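PDB 5ICU: CopC from Methylosinus trichosporium OB3b, which binds copper(II) and, as a periplasmic CopC-family protein, probably takes part in copper homeostasis. Local coordinates for residues K52-A55 with D56-R59. Sequence-based numbering, arbitrary orientation.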
ATOM      1  N   LYS A  52       1.072   9.183  -2.944  1.00 10.08           N
ATOM      2  CA  LYS A  52       1.107  10.133  -4.062  1.00 11.56           C
ATOM      3  C   LYS A  52       0.123   9.698  -5.113  1.00 10.24           C
ATOM      4  O   LYS A  52      -0.325   8.552  -5.131  1.00  9.44           O
ATOM      5  CB  LYS A  52       2.510  10.375  -4.603  1.00 15.04           C
ATOM      6  CG  LYS A  52       3.188   9.227  -5.180  1.00 17.43           C
ATOM      7  CD  LYS A  52       4.511   9.646  -5.844  1.00 20.56           C
ATOM      8  CE  LYS A  52       5.612   9.993  -4.858  1.00 22.56           C
ATOM      9  NZ  LYS A  52       6.780  10.632  -5.568  1.00 25.52           N
ATOM     10  N   GLY A  53      -0.297  10.668  -5.899  1.00 10.27           N
ATOM     11  CA  GLY A  53      -1.194  10.400  -7.023  1.00 10.73           C
ATOM     12  C   GLY A  53      -0.948  11.340  -8.167  1.00 11.85           C
ATOM     13  O   GLY A  53      -0.166  12.268  -8.067  1.00 12.56           O
ATOM     14  N   GLN A  54      -1.673  11.112  -9.243  1.00 12.70           N
ATOM     15  CA  GLN A  54      -1.623  11.928 -10.459  1.00 13.99           C
ATOM     16  C   GLN A  54      -3.043  12.365 -10.731  1.00 13.26           C
ATOM     17  O   GLN A  54      -3.978  11.560 -10.628  1.00 11.70           O
ATOM     18  CB  GLN A  54      -1.094  11.103 -11.652  1.00 16.65           C
ATOM     19  CG  GLN A  54       0.272  10.452 -11.472  1.00 19.40           C
ATOM     20  CD  GLN A  54       0.789   9.808 -12.750  1.00 22.72           C
ATOM     21  OE1 GLN A  54       0.083   9.722 -13.775  1.00 26.15           O
ATOM     22  NE2 GLN A  54       2.060   9.367 -12.714  1.00 25.14           N
ATOM     23  N   ALA A  55      -3.227  13.635 -11.111  1.00 13.77           N
ATOM     24  CA  ALA A  55      -4.562  14.184 -11.275  1.00 13.79           C
ATOM     25  C   ALA A  55      -5.454  13.491 -12.314  1.00 13.84           C
ATOM     26  O   ALA A  55      -6.677  13.431 -12.167  1.00 14.49           O
ATOM     27  CB  ALA A  55      -4.451  15.661 -11.641  1.00 14.41           C
ATOM     28  N   ASP A  56      -4.814  12.965 -13.350  1.00 14.13           N
ATOM     29  CA  ASP A  56      -5.530  12.249 -14.403  1.00 14.91           C
ATOM     30  C   ASP A  56      -5.920  10.806 -14.052  1.00 13.73           C
ATOM     31  O   ASP A  56      -6.641  10.168 -14.801  1.00 14.14           O
ATOM     32  CB  ASP A  56      -4.816  12.373 -15.753  1.00 16.95           C
ATOM     33  CG  ASP A  56      -3.547  11.600 -15.845  1.00 18.44           C
ATOM     34  OD1 ASP A  56      -2.972  11.157 -14.846  1.00 20.53           O
ATOM     35  OD2 ASP A  56      -3.085  11.433 -17.009  1.00 22.09           O
ATOM     36  N   LYS A  57      -5.486  10.327 -12.883  1.00 12.25           N
ATOM     37  CA  LYS A  57      -5.827   8.987 -12.375  1.00 11.82           C
ATOM     38  C   LYS A  57      -6.348   9.122 -10.944  1.00 10.54           C
ATOM     39  O   LYS A  57      -5.690   8.696  -9.969  1.00  9.77           O
ATOM     40  CB  LYS A  57      -4.620   8.081 -12.395  1.00 12.75           C
ATOM     41  CG  LYS A  57      -4.137   7.826 -13.800  1.00 14.78           C
ATOM     42  CD  LYS A  57      -3.002   6.834 -13.790  1.00 16.62           C
ATOM     43  CE  LYS A  57      -2.536   6.566 -15.208  1.00 19.21           C
ATOM     44  NZ  LYS A  57      -1.864   5.246 -15.248  1.00 20.79           N
ATOM     45  N   PRO A  58      -7.549   9.707 -10.794  1.00 10.01           N
ATOM     46  CA  PRO A  58      -8.034  10.043  -9.443  1.00  9.59           C
ATOM     47  C   PRO A  58      -8.273   8.834  -8.537  1.00  8.99           C
ATOM     48  O   PRO A  58      -8.318   8.973  -7.309  1.00  8.36           O
ATOM     49  CB  PRO A  58      -9.384  10.730  -9.715  1.00  9.81           C
ATOM     50  CG  PRO A  58      -9.773  10.388 -11.110  1.00 10.66           C
ATOM     51  CD  PRO A  58      -8.504  10.140 -11.855  1.00 10.60           C
ATOM     52  N   ARG A  59      -8.424   7.652  -9.131  1.00  9.26           N
ATOM     53  CA  ARG A  59      -8.750   6.458  -8.359  1.00  9.43           C
ATOM     54  C   ARG A  59      -7.508   5.724  -7.862  1.00  9.15           C
ATOM     55  O   ARG A  59      -7.646   4.669  -7.248  1.00  8.76           O
ATOM     56  CB  ARG A  59      -9.608   5.494  -9.173  1.00 10.67           C
ATOM     57  CG  ARG A  59     -10.867   6.125  -9.672  1.00 12.11           C
ATOM     58  CD  ARG A  59     -11.828   5.098 -10.228  1.00 14.41           C
ATOM     59  NE  ARG A  59     -13.059   5.729 -10.605  1.00 17.80           N
ATOM     60  CZ  ARG A  59     -14.125   5.103 -11.089  1.00 20.73           C
ATOM     61  NH1 ARG A  59     -14.118   3.777 -11.253  1.00 22.74           N
ATOM     62  NH2 ARG A  59     -15.207   5.830 -11.386  1.00 22.59           N
TER
HETATM   63  O   HOH W   1      -3.176   8.708  -9.129  1.00  9.18           O
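The side-chain amide of Gln54 and the carboxylate of Asp56 lie side by side and nearly coplanar, their planes 25° apart, on a type I beta turn running from Gln54 to Lys57, with Ala55 and Asp56 at its two central positions. Neither flat group covers a face of the other; they meet oxygen to oxygen, with Gln54 OE1 3.5 Å from Asp56 OD1, and OD1 also approaches Gln54 CB at 3.7 Å. On Asp56, CG stands between the backbone N and the carbonyl carbon (chi1 72°), which sets the carboxylate alongside the Gln54 side chain. The turn itself is closed by the backbone, Lys57 N donating to Gln54 O over 3.0 Å at an N-H...O angle of 157°, from well above the carbonyl plane. Pro58 follows directly, its ring CD 3.8 Å from Ala55 O. The exposed turn lies within the loop joining strand 46-50 of the five-stranded sheet to strand 60-64 of the three-stranded one, and backbone hydrogen bonds join Lys52 to Thr62 before the turn and Arg59 to Phe26 after it. A water links the turn's first and last residues, accepting from Gln54 N at 2.8 Å and donating to Lys57 O at 2.7 Å.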